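Local coordinates for protein diadenosine tetraphosphatase, putative (Trypanosoma brucei, PDB 2QJC) that binds two manganese ions and probably hydrolyses phosphoesters or diadenosine tetraphosphate, as a putative phosphatase of the calcineurin-like metallophosphoesterase family, at residues V67-L79 and P116-I130. Numbering follows the deposited sequence.
Sequences VRLLKRLGAYSVL and PTDVETYLSQLPHII
Tyr122 lays its ring along Val67, Lys71 and Leu70 of helix 67-73 and reaches the turn after it with its hydroxyl. Its CG is anti to the backbone N (chi1 -180°), which places the ring against that helix. Val67 CG1 packs 3.6 Å from Tyr122 CD2. Lys71 CB meets CD1 of the ring, and Leu70 CB lies near the hydroxyl end. There Tyr122 OH donates to Ala75 O (2.9 Å). The oxygen lies in the ring plane, but the hydroxyl sits above the carbonyl plane of Ala75.

On the exposed side, in the first turn of helix 117-124, Asp118 is gripped side-on by Arg68. Arg68 NE gives a nearly straight bond to the syn lone pair of Asp118 OD2 (2.8 Å), and Arg68 NH2 reaches Asp118 OD1 (3.2 Å). The two planes are 19° apart. Val119 CG2 covers one guanidinium face.

Beyond the helices, Leu79 N donates to Pro127 O at 2.7 Å. Val78 CG1 packs on Ile130 CG1 (3.6 Å), and Leu126 CD2 lies against Ser77 O (3.4 Å). A water joins Leu79 O to His128 O.

Strand 76-77 is the edge of one sheet and pairs with strand 49-52; strand 129-132 belongs to the other. The contact thus joins the two sheets of the metallophosphoesterase core. Val78 neighbours His141 and Leu79 lies near Asn81, both manganese ligands. A salt bridge therefore holds the solvent side, a short but bent backbone bond and a water link the segments nearer the metals, and the tyrosine hydroxyl satisfies a turn carbonyl.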
loop_
_atom_site.group_PDB
_atom_site.type_symbol
_atom_site.label_atom_id
_atom_site.label_comp_id
_atom_site.label_asym_id
_atom_site.label_seq_id
_atom_site.Cartn_x
_atom_site.Cartn_y
_atom_site.Cartn_z
ATOM N N VAL A 67 -10.000 5.763 7.269
ATOM C CA VAL A 67 -9.756 6.849 6.339
ATOM C C VAL A 67 -9.797 8.220 6.992
ATOM O O VAL A 67 -9.026 9.109 6.624
ATOM C CB VAL A 67 -10.757 6.774 5.162
ATOM C CG1 VAL A 67 -10.642 7.998 4.275
ATOM C CG2 VAL A 67 -10.484 5.504 4.349
ATOM N N ARG A 68 -10.687 8.388 7.966
ATOM C CA ARG A 68 -10.805 9.660 8.674
ATOM C C ARG A 68 -9.621 9.891 9.608
ATOM O O ARG A 68 -9.206 11.024 9.823
ATOM C CB ARG A 68 -12.118 9.705 9.460
ATOM C CG ARG A 68 -13.295 10.129 8.607
ATOM C CD ARG A 68 -14.621 9.809 9.267
ATOM N NE ARG A 68 -15.732 10.346 8.487
ATOM C CZ ARG A 68 -16.986 9.920 8.583
ATOM N NH1 ARG A 68 -17.293 8.944 9.429
ATOM N NH2 ARG A 68 -17.930 10.463 7.823
ATOM N N LEU A 69 -9.087 8.812 10.165
ATOM C CA LEU A 69 -7.934 8.910 11.044
ATOM C C LEU A 69 -6.739 9.388 10.220
ATOM O O LEU A 69 -6.028 10.320 10.607
ATOM C CB LEU A 69 -7.617 7.546 11.668
ATOM C CG LEU A 69 -6.301 7.463 12.453
ATOM C CD1 LEU A 69 -6.292 8.519 13.550
ATOM C CD2 LEU A 69 -6.144 6.091 13.055
ATOM N N LEU A 70 -6.522 8.743 9.079
ATOM C CA LEU A 70 -5.416 9.109 8.203
ATOM C C LEU A 70 -5.547 10.559 7.743
ATOM O O LEU A 70 -4.546 11.273 7.622
ATOM C CB LEU A 70 -5.360 8.165 6.997
ATOM C CG LEU A 70 -5.067 6.708 7.377
ATOM C CD1 LEU A 70 -5.192 5.808 6.160
ATOM C CD2 LEU A 70 -3.671 6.614 7.985
ATOM N N LYS A 71 -6.782 10.990 7.496
ATOM C CA LYS A 71 -7.045 12.362 7.064
ATOM C C LYS A 71 -6.666 13.382 8.144
ATOM O O LYS A 71 -5.942 14.339 7.873
ATOM C CB LYS A 71 -8.523 12.532 6.700
ATOM C CG LYS A 71 -8.918 13.952 6.314
ATOM C CD LYS A 71 -10.395 14.017 5.938
ATOM C CE LYS A 71 -10.865 15.449 5.701
ATOM N NZ LYS A 71 -10.065 16.159 4.661
ATOM N N ARG A 72 -7.155 13.177 9.366
ATOM C CA ARG A 72 -6.856 14.098 10.458
ATOM C C ARG A 72 -5.360 14.122 10.762
ATOM O O ARG A 72 -4.839 15.119 11.262
ATOM C CB ARG A 72 -7.643 13.714 11.722
ATOM C CG ARG A 72 -7.090 12.509 12.476
ATOM C CD ARG A 72 -8.207 11.665 13.095
ATOM N NE ARG A 72 -8.722 12.176 14.365
ATOM C CZ ARG A 72 -8.033 12.190 15.504
ATOM N NH1 ARG A 72 -6.788 11.729 15.540
ATOM N NH2 ARG A 72 -8.598 12.641 16.617
ATOM N N LEU A 73 -4.667 13.026 10.459
ATOM C CA LEU A 73 -3.228 12.945 10.707
ATOM C C LEU A 73 -2.382 13.549 9.596
ATOM O O LEU A 73 -1.173 13.707 9.749
ATOM C CB LEU A 73 -2.799 11.490 10.917
ATOM C CG LEU A 73 -3.227 10.837 12.230
ATOM C CD1 LEU A 73 -2.744 9.398 12.258
ATOM C CD2 LEU A 73 -2.656 11.621 13.406
ATOM N N GLY A 74 -3.018 13.892 8.483
ATOM C CA GLY A 74 -2.285 14.462 7.363
ATOM C C GLY A 74 -1.472 13.392 6.652
ATOM O O GLY A 74 -0.562 13.692 5.879
ATOM N N ALA A 75 -1.823 12.136 6.909
ATOM C CA ALA A 75 -1.138 10.987 6.324
ATOM C C ALA A 75 -1.338 10.815 4.820
ATOM O O ALA A 75 -2.376 11.191 4.265
ATOM C CB ALA A 75 -1.577 9.714 7.040
ATOM N N TYR A 76 -0.331 10.232 4.171
ATOM C CA TYR A 76 -0.367 9.957 2.735
ATOM C C TYR A 76 -0.749 8.498 2.496
ATOM O O TYR A 76 -0.759 7.683 3.418
ATOM C CB TYR A 76 1.012 10.194 2.111
ATOM C CG TYR A 76 1.366 11.643 1.898
ATOM C CD1 TYR A 76 0.971 12.313 0.740
ATOM C CD2 TYR A 76 2.100 12.347 2.853
ATOM C CE1 TYR A 76 1.302 13.652 0.536
ATOM C CE2 TYR A 76 2.435 13.692 2.660
ATOM C CZ TYR A 76 2.033 14.334 1.501
ATOM O OH TYR A 76 2.350 15.660 1.310
ATOM N N SER A 77 -1.052 8.175 1.246
ATOM C CA SER A 77 -1.397 6.811 0.868
ATOM C C SER A 77 -1.515 6.682 -0.633
ATOM O O SER A 77 -1.926 7.630 -1.315
ATOM C CB SER A 77 -2.727 6.386 1.484
ATOM O OG SER A 77 -3.074 5.085 1.042
ATOM N N VAL A 78 -1.129 5.525 -1.166
ATOM C CA VAL A 78 -1.310 5.329 -2.590
ATOM C C VAL A 78 -2.644 4.614 -2.705
ATOM O O VAL A 78 -3.242 4.221 -1.689
ATOM C CB VAL A 78 -0.158 4.510 -3.261
ATOM C CG1 VAL A 78 1.094 5.377 -3.331
ATOM C CG2 VAL A 78 0.114 3.202 -2.509
ATOM N N LEU A 79 -3.124 4.469 -3.935
ATOM C CA LEU A 79 -4.407 3.823 -4.180
ATOM C C LEU A 79 -4.288 2.310 -4.288
ATOM O O LEU A 79 -3.473 1.805 -5.065
ATOM C CB LEU A 79 -5.017 4.378 -5.464
ATOM C CG LEU A 79 -6.452 3.962 -5.799
ATOM C CD1 LEU A 79 -7.389 4.394 -4.673
ATOM C CD2 LEU A 79 -6.864 4.609 -7.116
ATOM N N PRO A 116 -19.578 8.098 2.865
ATOM C CA PRO A 116 -19.781 9.542 3.029
ATOM C C PRO A 116 -18.846 10.373 2.153
ATOM O O PRO A 116 -17.776 9.907 1.748
ATOM C CB PRO A 116 -19.547 9.757 4.524
ATOM C CG PRO A 116 -18.531 8.716 4.856
ATOM C CD PRO A 116 -19.020 7.502 4.094
ATOM N N THR A 117 -19.266 11.604 1.870
ATOM C CA THR A 117 -18.519 12.529 1.025
ATOM C C THR A 117 -17.042 12.698 1.373
ATOM O O THR A 117 -16.177 12.540 0.508
ATOM C CB THR A 117 -19.189 13.927 1.025
ATOM O OG1 THR A 117 -20.501 13.826 0.456
ATOM C CG2 THR A 117 -18.364 14.926 0.204
ATOM N N ASP A 118 -16.749 13.030 2.629
ATOM C CA ASP A 118 -15.368 13.229 3.041
ATOM C C ASP A 118 -14.503 12.007 2.721
ATOM O O ASP A 118 -13.468 12.132 2.063
ATOM C CB ASP A 118 -15.297 13.583 4.531
ATOM C CG ASP A 118 -15.826 12.484 5.428
ATOM O OD1 ASP A 118 -16.923 11.957 5.158
ATOM O OD2 ASP A 118 -15.143 12.155 6.417
ATOM N N VAL A 119 -14.934 10.829 3.164
ATOM C CA VAL A 119 -14.186 9.606 2.894
ATOM C C VAL A 119 -13.944 9.458 1.388
ATOM O O VAL A 119 -12.811 9.286 0.941
ATOM C CB VAL A 119 -14.944 8.357 3.403
ATOM C CG1 VAL A 119 -14.171 7.090 3.045
ATOM C CG2 VAL A 119 -15.140 8.448 4.914
ATOM N N GLU A 120 -15.019 9.534 0.611
ATOM C CA GLU A 120 -14.927 9.409 -0.840
ATOM C C GLU A 120 -13.952 10.426 -1.436
ATOM O O GLU A 120 -13.254 10.135 -2.413
ATOM C CB GLU A 120 -16.312 9.592 -1.460
ATOM C CG GLU A 120 -16.336 9.583 -2.973
ATOM C CD GLU A 120 -17.728 9.835 -3.518
ATOM O OE1 GLU A 120 -18.653 9.071 -3.163
ATOM O OE2 GLU A 120 -17.904 10.798 -4.295
ATOM N N THR A 121 -13.904 11.615 -0.843
ATOM C CA THR A 121 -13.015 12.667 -1.317
ATOM C C THR A 121 -11.552 12.332 -1.058
ATOM O O THR A 121 -10.707 12.527 -1.931
ATOM C CB THR A 121 -13.360 14.018 -0.656
ATOM O OG1 THR A 121 -14.647 14.446 -1.109
ATOM C CG2 THR A 121 -12.333 15.072 -1.014
ATOM N N TYR A 122 -11.259 11.822 0.137
ATOM C CA TYR A 122 -9.894 11.456 0.504
ATOM C C TYR A 122 -9.355 10.383 -0.431
ATOM O O TYR A 122 -8.218 10.478 -0.900
ATOM C CB TYR A 122 -9.835 10.942 1.947
ATOM C CG TYR A 122 -8.443 10.547 2.399
ATOM C CD1 TYR A 122 -7.572 11.482 2.961
ATOM C CD2 TYR A 122 -7.981 9.240 2.232
ATOM C CE1 TYR A 122 -6.267 11.122 3.350
ATOM C CE2 TYR A 122 -6.681 8.868 2.608
ATOM C CZ TYR A 122 -5.833 9.810 3.167
ATOM O OH TYR A 122 -4.560 9.434 3.538
ATOM N N LEU A 123 -10.170 9.363 -0.692
ATOM C CA LEU A 123 -9.781 8.260 -1.573
ATOM C C LEU A 123 -9.620 8.714 -3.017
ATOM O O LEU A 123 -8.745 8.243 -3.743
ATOM C CB LEU A 123 -10.834 7.146 -1.541
ATOM C CG LEU A 123 -11.080 6.389 -0.234
ATOM C CD1 LEU A 123 -12.093 5.283 -0.481
ATOM C CD2 LEU A 123 -9.780 5.805 0.277
ATOM N N SER A 124 -10.480 9.633 -3.423
ATOM C CA SER A 124 -10.484 10.143 -4.780
ATOM C C SER A 124 -9.243 10.958 -5.142
ATOM O O SER A 124 -9.015 11.251 -6.309
ATOM C CB SER A 124 -11.743 10.986 -4.990
ATOM O OG SER A 124 -11.896 11.341 -6.349
ATOM N N GLN A 125 -8.438 11.318 -4.149
ATOM C CA GLN A 125 -7.242 12.110 -4.417
ATOM C C GLN A 125 -5.933 11.339 -4.262
ATOM O O GLN A 125 -4.856 11.918 -4.379
ATOM C CB GLN A 125 -7.226 13.343 -3.505
ATOM C CG GLN A 125 -7.255 13.018 -2.018
ATOM C CD GLN A 125 -7.582 14.234 -1.162
ATOM O OE1 GLN A 125 -6.877 15.245 -1.201
ATOM N NE2 GLN A 125 -8.658 14.140 -0.385
ATOM N N LEU A 126 -6.022 10.035 -4.018
ATOM C CA LEU A 126 -4.824 9.222 -3.837
ATOM C C LEU A 126 -4.081 8.897 -5.130
ATOM O O LEU A 126 -4.686 8.499 -6.121
ATOM C CB LEU A 126 -5.171 7.899 -3.143
ATOM C CG LEU A 126 -5.891 7.917 -1.792
ATOM C CD1 LEU A 126 -6.034 6.484 -1.311
ATOM C CD2 LEU A 126 -5.116 8.753 -0.765
ATOM N N PRO A 127 -2.746 9.058 -5.128
ATOM C CA PRO A 127 -1.954 8.756 -6.319
ATOM C C PRO A 127 -1.700 7.244 -6.336
ATOM O O PRO A 127 -2.064 6.533 -5.393
ATOM C CB PRO A 127 -0.675 9.552 -6.090
ATOM C CG PRO A 127 -0.479 9.414 -4.611
ATOM C CD PRO A 127 -1.896 9.606 -4.053
ATOM N N HIS A 128 -1.078 6.756 -7.401
ATOM C CA HIS A 128 -0.777 5.335 -7.520
ATOM C C HIS A 128 0.620 5.052 -6.975
ATOM O O HIS A 128 0.888 3.973 -6.433
ATOM C CB HIS A 128 -0.835 4.909 -8.987
ATOM C CG HIS A 128 -2.177 5.095 -9.622
ATOM N ND1 HIS A 128 -3.228 4.227 -9.413
ATOM C CD2 HIS A 128 -2.642 6.055 -10.457
ATOM C CE1 HIS A 128 -4.283 4.644 -10.092
ATOM N NE2 HIS A 128 -3.954 5.752 -10.734
ATOM N N ILE A 129 1.504 6.032 -7.128
ATOM C CA ILE A 129 2.887 5.895 -6.697
ATOM C C ILE A 129 3.392 7.127 -5.958
ATOM O O ILE A 129 3.100 8.254 -6.347
ATOM C CB ILE A 129 3.805 5.655 -7.918
ATOM C CG1 ILE A 129 3.360 4.390 -8.654
ATOM C CG2 ILE A 129 5.264 5.543 -7.476
ATOM C CD1 ILE A 129 3.996 4.213 -10.016
ATOM N N ILE A 130 4.151 6.907 -4.890
ATOM C CA ILE A 130 4.729 8.011 -4.130
ATOM C C ILE A 130 6.233 7.798 -4.005
ATOM O O ILE A 130 6.686 6.732 -3.575
ATOM C CB ILE A 130 4.108 8.134 -2.713
ATOM C CG1 ILE A 130 2.637 8.535 -2.828
ATOM C CG2 ILE A 130 4.869 9.189 -1.884
ATOM C CD1 ILE A 130 1.903 8.549 -1.497
HETATM O O HOH W 1 -11.249 13.742 2.728
HETATM O O HOH W 2 -0.728 1.810 -6.116
#